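Local coordinates for superoxide dismutase [Mn/Fe] (Porphyromonas gingivalis, PDB 1UES), which destroys toxic superoxide radicals by dismutating them to oxygen and hydrogen peroxide through alternate reduction and oxidation of an active-site manganese or iron ion, at residues E105-E110 and D177-V182; N112-T117 and I136-N141; A51-I56 and N66-T71. The protein carries 1 engineered substitution. All blocks are in the same frame, centred on the assembly; numbering follows the deposited sequence.

Contact 1 (E105-E110 and D177-V182)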
# COMPACT_ATOMS: atom_id res chain seq x y z
N GLU A 105 26.34 8.38 7.12
CA GLU A 105 26.23 7.58 5.89
C GLU A 105 25.73 6.18 6.15
O GLU A 105 24.87 5.67 5.42
CB GLU A 105 27.58 7.51 5.17
CG GLU A 105 27.93 8.78 4.45
CD GLU A 105 26.88 9.20 3.43
OE1 GLU A 105 26.53 8.37 2.55
OE2 GLU A 105 26.40 10.35 3.50
N LYS A 106 26.29 5.54 7.17
CA LYS A 106 25.88 4.20 7.54
C LYS A 106 24.41 4.22 7.99
O LYS A 106 23.65 3.30 7.70
CB LYS A 106 26.75 3.66 8.67
CG LYS A 106 26.63 2.16 8.88
CD LYS A 106 27.04 1.40 7.62
CE LYS A 106 26.92 -0.11 7.80
NZ LYS A 106 25.88 -0.50 8.80
N PHE A 107 24.03 5.27 8.71
CA PHE A 107 22.66 5.37 9.17
C PHE A 107 21.71 5.44 7.97
O PHE A 107 20.69 4.74 7.94
CB PHE A 107 22.45 6.63 10.02
CG PHE A 107 21.00 7.00 10.19
CD1 PHE A 107 20.14 6.16 10.89
CD2 PHE A 107 20.48 8.15 9.60
CE1 PHE A 107 18.78 6.47 11.01
CE2 PHE A 107 19.13 8.46 9.72
CZ PHE A 107 18.29 7.61 10.43
N LYS A 108 22.05 6.27 7.00
CA LYS A 108 21.19 6.41 5.83
C LYS A 108 21.04 5.06 5.14
O LYS A 108 19.95 4.69 4.71
CB LYS A 108 21.75 7.43 4.85
CG LYS A 108 21.78 8.84 5.40
CD LYS A 108 22.88 9.62 4.71
CE LYS A 108 22.39 10.20 3.42
NZ LYS A 108 23.52 10.86 2.70
N GLU A 109 22.15 4.34 5.05
CA GLU A 109 22.11 3.03 4.41
C GLU A 109 21.10 2.11 5.12
O GLU A 109 20.28 1.47 4.48
CB GLU A 109 23.52 2.41 4.39
CG GLU A 109 23.67 1.12 5.21
CD GLU A 109 24.79 0.19 4.71
OE1 GLU A 109 25.07 -0.80 5.42
OE2 GLU A 109 25.37 0.44 3.62
N GLU A 110 21.16 2.05 6.45
CA GLU A 110 20.25 1.18 7.19
C GLU A 110 18.81 1.64 7.12
O GLU A 110 17.90 0.82 7.01
CB GLU A 110 20.67 1.07 8.66
CG GLU A 110 22.08 0.55 8.83
CD GLU A 110 22.52 0.49 10.27
OE1 GLU A 110 21.67 0.19 11.15
OE2 GLU A 110 23.71 0.73 10.53
N ASP A 177 16.57 10.12 -2.40
CA ASP A 177 16.34 11.53 -2.64
C ASP A 177 15.71 12.24 -1.46
O ASP A 177 15.84 13.44 -1.34
CB ASP A 177 15.43 11.76 -3.86
CG ASP A 177 16.15 11.58 -5.19
OD1 ASP A 177 17.38 11.82 -5.25
OD2 ASP A 177 15.47 11.21 -6.17
N LEU A 178 15.02 11.53 -0.57
CA LEU A 178 14.38 12.21 0.54
C LEU A 178 15.38 12.91 1.41
O LEU A 178 15.07 13.93 2.02
CB LEU A 178 13.56 11.23 1.37
CG LEU A 178 12.21 10.83 0.80
CD1 LEU A 178 11.60 9.77 1.75
CD2 LEU A 178 11.28 12.05 0.65
N TRP A 179 16.58 12.36 1.49
CA TRP A 179 17.58 13.00 2.35
C TRP A 179 17.88 14.44 1.99
O TRP A 179 18.21 15.26 2.86
CB TRP A 179 18.86 12.17 2.35
CG TRP A 179 18.65 10.78 2.78
CD1 TRP A 179 18.61 9.66 1.98
CD2 TRP A 179 18.41 10.32 4.12
NE1 TRP A 179 18.36 8.55 2.74
CE2 TRP A 179 18.23 8.92 4.05
CE3 TRP A 179 18.33 10.96 5.37
CZ2 TRP A 179 17.98 8.14 5.19
CZ3 TRP A 179 18.08 10.16 6.51
CH2 TRP A 179 17.90 8.78 6.40
N SER A 180 17.74 14.77 0.71
CA SER A 180 18.00 16.11 0.23
C SER A 180 16.99 17.16 0.71
O SER A 180 17.27 18.35 0.65
CB SER A 180 18.09 16.12 -1.30
OG SER A 180 16.81 15.99 -1.92
N ILE A 181 15.81 16.73 1.19
CA ILE A 181 14.84 17.72 1.68
C ILE A 181 14.59 17.67 3.18
O ILE A 181 13.73 18.38 3.70
CB ILE A 181 13.47 17.60 0.98
CG1 ILE A 181 12.97 16.16 1.01
CG2 ILE A 181 13.59 18.13 -0.46
CD1 ILE A 181 11.56 16.01 0.47
N VAL A 182 15.32 16.81 3.88
CA VAL A 182 15.15 16.74 5.32
C VAL A 182 15.74 17.98 5.98
O VAL A 182 16.88 18.36 5.71
CB VAL A 182 15.86 15.48 5.89
CG1 VAL A 182 15.89 15.50 7.42
CG2 VAL A 182 15.14 14.24 5.40
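K108 lays its aliphatic chain across one face of the W179 indole, where helix 104-116 meets residues 177-182. The two side chains run past each other in opposite senses, so the lysine can be traced along the ring system from its six-membered end to its root. CB lies near the CE2-CZ2 bond, K108 CB being 3.9 Å from both W179 CZ2 and W179 CE2. With chi1 at -66°, CG turns away from the lysine's own carbonyl carbon and comes to rest over the six-membered ring, 3.7 Å from its centroid and 7° off the normal: a well-centred CH-pi contact. The chain bends about CG-CD, carrying CE toward the pyrrole, where K108 CE lies 3.8 Å from W179 CG, and runs on extended to NZ. K108 NZ turns back to its own helix and forms a 3.0 Å salt bridge with E105 OE2, on the syn side of the carboxylate but 28° out of its plane. The same ammonium is a long 5.2 Å from the five-membered ring centroid, at most a weak cation-pi attraction.

F107 meets another part of the indole obliquely, its CE2 lying 3.6 Å from W179 CH2. F156 adds an edge-to-face contact, and W179 NE1 donates to N112 OD1, which satisfies the buried indole N-H. Within the C-terminal domain the contact is thus mostly aromatic and aliphatic, with a charged end: the lysine spends its methylenes on the aromatic face, while its charge is probably balanced by E105 rather than by the ring.

Contact 2 (N112-T117 and I136-N141)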
# COMPACT_ATOMS: atom_id res chain seq x y z
N ASN A 112 17.41 3.50 4.68
CA ASN A 112 16.94 3.22 3.33
C ASN A 112 16.60 1.73 3.19
O ASN A 112 15.57 1.37 2.59
CB ASN A 112 18.03 3.58 2.31
CG ASN A 112 18.26 5.08 2.17
OD1 ASN A 112 17.48 5.90 2.65
ND2 ASN A 112 19.35 5.44 1.51
N THR A 113 17.43 0.86 3.75
CA THR A 113 17.20 -0.57 3.63
C THR A 113 15.91 -0.98 4.33
O THR A 113 15.16 -1.78 3.82
CB THR A 113 18.36 -1.41 4.18
OG1 THR A 113 19.53 -1.19 3.38
CG2 THR A 113 17.99 -2.86 4.12
N ALA A 114 15.67 -0.41 5.50
CA ALA A 114 14.45 -0.70 6.25
C ALA A 114 13.22 -0.25 5.45
O ALA A 114 12.18 -0.91 5.44
CB ALA A 114 14.49 0.03 7.60
N GLY A 115 13.35 0.89 4.78
CA GLY A 115 12.24 1.41 3.99
C GLY A 115 11.97 0.58 2.76
O GLY A 115 10.82 0.31 2.40
N THR A 116 13.05 0.16 2.10
CA THR A 116 12.94 -0.65 0.90
C THR A 116 12.40 -2.06 1.18
O THR A 116 11.62 -2.59 0.37
CB THR A 116 14.31 -0.76 0.19
OG1 THR A 116 14.74 0.54 -0.25
CG2 THR A 116 14.22 -1.66 -1.03
N THR A 117 12.78 -2.65 2.31
CA THR A 117 12.34 -4.00 2.63
C THR A 117 10.99 -4.09 3.35
O THR A 117 10.52 -5.18 3.66
CB THR A 117 13.39 -4.80 3.46
OG1 THR A 117 13.60 -4.15 4.72
CG2 THR A 117 14.72 -4.90 2.69
N ILE A 136 15.46 2.20 14.56
CA ILE A 136 14.80 2.33 13.28
C ILE A 136 13.61 1.39 13.42
O ILE A 136 13.77 0.21 13.72
CB ILE A 136 15.70 1.89 12.13
CG1 ILE A 136 16.91 2.84 12.06
CG2 ILE A 136 14.90 1.83 10.83
CD1 ILE A 136 17.82 2.64 10.90
N GLU A 137 12.41 1.94 13.26
CA GLU A 137 11.18 1.16 13.40
C GLU A 137 10.47 1.02 12.07
O GLU A 137 10.29 1.99 11.35
CB GLU A 137 10.24 1.85 14.39
CG GLU A 137 10.86 2.19 15.73
CD GLU A 137 11.00 0.98 16.63
OE1 GLU A 137 10.29 -0.04 16.40
OE2 GLU A 137 11.81 1.04 17.58
N LYS A 138 10.06 -0.20 11.73
CA LYS A 138 9.31 -0.42 10.49
C LYS A 138 7.85 -0.48 10.93
O LYS A 138 7.46 -1.34 11.73
CB LYS A 138 9.74 -1.73 9.83
CG LYS A 138 11.10 -1.65 9.12
CD LYS A 138 11.55 -3.03 8.67
CE LYS A 138 10.93 -3.40 7.34
NZ LYS A 138 9.99 -4.57 7.48
N GLU A 139 7.03 0.44 10.41
CA GLU A 139 5.64 0.52 10.81
C GLU A 139 4.68 0.24 9.66
O GLU A 139 4.43 1.11 8.81
CB GLU A 139 5.35 1.91 11.40
CG GLU A 139 6.13 2.22 12.66
CD GLU A 139 5.54 1.51 13.87
OE1 GLU A 139 4.60 0.70 13.70
OE2 GLU A 139 6.01 1.76 15.00
N PRO A 140 4.13 -0.98 9.61
CA PRO A 140 3.20 -1.26 8.52
C PRO A 140 1.94 -0.40 8.62
O PRO A 140 1.47 -0.04 9.71
CB PRO A 140 2.86 -2.74 8.69
CG PRO A 140 3.95 -3.29 9.63
CD PRO A 140 4.33 -2.13 10.50
N ASN A 141 1.40 -0.08 7.45
CA ASN A 141 0.18 0.69 7.35
C ASN A 141 0.15 2.00 8.13
O ASN A 141 0.83 2.93 7.73
CB ASN A 141 -1.00 -0.23 7.68
CG ASN A 141 -1.25 -1.21 6.57
OD1 ASN A 141 -0.50 -1.22 5.60
ND2 ASN A 141 -2.30 -2.00 6.67
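A114 and I136 form the close-packed end of a helix-on-sheet contact, in which the last turns of helix 104-116 cover strand 134-140, an outer strand of the three-stranded antiparallel sheet in the C-terminal alpha/beta domain. A114 CB lies 3.7 Å from I136 CG2. That branch of the isoleucine stands anti to the backbone N, while CG1, with chi1 at -64°, takes the position beside it. Both residues also touch V124 on the neighbouring strand 122-128, and I136 extends the apolar patch along the helix to F107 and F111. The small methyl of A114 lets helix and strand come near, their CA atoms being 6.7 Å apart at A114 and K138.

Further along, the character changes. K138 also starts out toward the helix, but its contact is made by a long chain lying at the surface. K138 CG still grazes the alanine methyl, 4.1 Å from A114 CB; beyond it the lysine bends about CG-CD (chi3 83°) and again about CD-CE, and its methylenes pass by the helix carbonyl, with K138 CE 3.4 Å from A114 O. The side chain of T117 crosses this lysine at about a right angle, K138 CE lying 3.8 Å from T117 OG1. These are loose contacts, made at the protein surface, and L118 adds another apolar neighbour for the lysine. The threonine hydroxyl has a partner four residues back in its own segment: T117 OG1 donates to T113 O at 3.0 Å, from the opposite face of that carbonyl to the one used by T117 N.

Contact 3 (A51-I56 and N66-T71)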
# COMPACT_ATOMS: atom_id res chain seq x y z
N ALA A 51 -10.39 14.13 22.67
CA ALA A 51 -8.99 13.80 22.84
C ALA A 51 -8.07 14.46 21.82
O ALA A 51 -8.48 14.76 20.69
CB ALA A 51 -8.82 12.28 22.76
N ASP A 52 -6.82 14.68 22.21
CA ASP A 52 -5.86 15.26 21.28
C ASP A 52 -5.38 14.12 20.39
O ASP A 52 -5.46 12.93 20.74
CB ASP A 52 -4.68 15.89 22.02
CG ASP A 52 -4.01 14.91 22.95
OD1 ASP A 52 -2.77 14.83 22.96
OD2 ASP A 52 -4.74 14.23 23.69
N LEU A 53 -4.86 14.47 19.23
CA LEU A 53 -4.43 13.44 18.29
C LEU A 53 -3.47 12.44 18.89
O LEU A 53 -3.61 11.24 18.72
CB LEU A 53 -3.82 14.12 17.06
CG LEU A 53 -3.42 13.20 15.90
CD1 LEU A 53 -4.60 12.38 15.45
CD2 LEU A 53 -2.87 14.09 14.75
N ASN A 54 -2.47 12.93 19.61
CA ASN A 54 -1.52 12.04 20.23
C ASN A 54 -2.17 10.98 21.13
O ASN A 54 -1.76 9.81 21.14
CB ASN A 54 -0.54 12.87 21.02
CG ASN A 54 0.86 12.39 20.88
OD1 ASN A 54 1.45 11.89 21.83
ND2 ASN A 54 1.40 12.52 19.68
N THR A 55 -3.18 11.38 21.90
CA THR A 55 -3.87 10.45 22.79
C THR A 55 -4.61 9.40 21.96
O THR A 55 -4.60 8.22 22.26
CB THR A 55 -4.90 11.21 23.67
OG1 THR A 55 -4.19 12.09 24.55
CG2 THR A 55 -5.75 10.24 24.48
N ILE A 56 -5.25 9.83 20.88
CA ILE A 56 -5.95 8.86 20.06
C ILE A 56 -5.00 7.84 19.44
O ILE A 56 -5.33 6.67 19.33
CB ILE A 56 -6.76 9.57 18.94
CG1 ILE A 56 -7.74 10.57 19.57
CG2 ILE A 56 -7.50 8.53 18.12
CD1 ILE A 56 -8.39 11.51 18.54
N ASN A 66 -6.41 3.67 12.42
CA ASN A 66 -5.88 3.83 11.06
C ASN A 66 -5.89 5.28 10.60
O ASN A 66 -4.92 5.77 9.99
CB ASN A 66 -6.66 2.94 10.07
CG ASN A 66 -6.38 1.45 10.27
OD1 ASN A 66 -5.36 1.09 10.87
ND2 ASN A 66 -7.29 0.58 9.79
N ASN A 67 -6.96 6.01 10.91
CA ASN A 67 -7.00 7.39 10.47
C ASN A 67 -6.20 8.32 11.36
O ASN A 67 -5.58 9.24 10.88
CB ASN A 67 -8.44 7.86 10.30
CG ASN A 67 -9.11 7.18 9.14
OD1 ASN A 67 -8.82 7.50 7.97
ND2 ASN A 67 -10.03 6.25 9.42
N ALA A 68 -6.18 8.01 12.66
CA ALA A 68 -5.42 8.83 13.62
C ALA A 68 -3.92 8.69 13.32
O ALA A 68 -3.20 9.69 13.21
CB ALA A 68 -5.71 8.35 15.06
N GLY A 69 -3.47 7.43 13.21
CA GLY A 69 -2.07 7.14 12.95
C GLY A 69 -1.65 7.80 11.66
O GLY A 69 -0.58 8.41 11.63
N GLN A 70 -2.49 7.72 10.62
CA GLN A 70 -2.15 8.35 9.34
C GLN A 70 -2.09 9.86 9.47
O GLN A 70 -1.20 10.50 8.89
CB GLN A 70 -3.14 7.94 8.25
CG GLN A 70 -2.89 6.52 7.69
CD GLN A 70 -1.48 6.33 7.11
OE1 GLN A 70 -0.51 6.17 7.86
NE2 GLN A 70 -1.36 6.34 5.79
N THR A 71 -3.01 10.46 10.23
CA THR A 71 -2.98 11.90 10.40
C THR A 71 -1.70 12.31 11.10
O THR A 71 -0.98 13.18 10.63
CB THR A 71 -4.20 12.42 11.19
OG1 THR A 71 -5.37 12.10 10.45
CG2 THR A 71 -4.17 13.92 11.34
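N67 O is gripped twice by T71, the residue whose methyl faces L53 across the contact: T71 N donates along the helix, and T71 OG1 adds a second bond of 2.9 Å from the opposite face of the carbonyl plane. The hydroxyl arrives tilted 31° from that plane. Because OG1 turns back along the helix, with chi1 at -61°, CG2 lies anti to the backbone N and can serve as the apolar branch. There L53 CD2 approaches to 3.7 Å from T71 CG2, the two side chains crossing at a slant.

L53, in the first turn of helix 53-59, divides its two methyls between neighbouring turns of helix 62-79. While CD2 meets the threonine, L53 CD1 settles against the backbone at A68, 3.8 Å from A68 O. One turn on, I56 CG2 presses on A68 CB at 3.5 Å, so that this small methyl is shared between leucine and isoleucine. L39 of helix 21-42 also packs on L53, and F48 and H3 lie against I56.

The contact thus joins the short helix 53-59 to helix 62-79 within the N-terminal alpha-hairpin domain. Helix 62-79 bears the manganese ligand H74, whose ND1 bonds to Q70 O. Chemically, cohesion comes mainly from methyl groups in a largely buried contact, while the hydroxyl of T71 is satisfied within its own helix, and T71 can therefore present carbon to its neighbour at little polar cost.

Contacts 1 and 2 share helix 104-116 and lie 13 Å apart between centres. They are physically joined: W179 NE1 sits 2.8 Å from N112 OD1, and I136 CD1 packs against E110 CB at 3.9 Å. One helix thus ties residues 177-182 to the edge strand of the sheet. Contact 3 belongs to the alpha-hairpin domain, about 27 Å from contact 1 between centres and on the opposite side of the chain's centre. It touches contact 2 in packing, N141 O lying 3.5 Å from Q70 OE1. Contact 3 lies near the metal site, the T71 side chain about 6 Å from that of ligand H74 and about 11 Å from manganese; contacts 1 and 2 lie away.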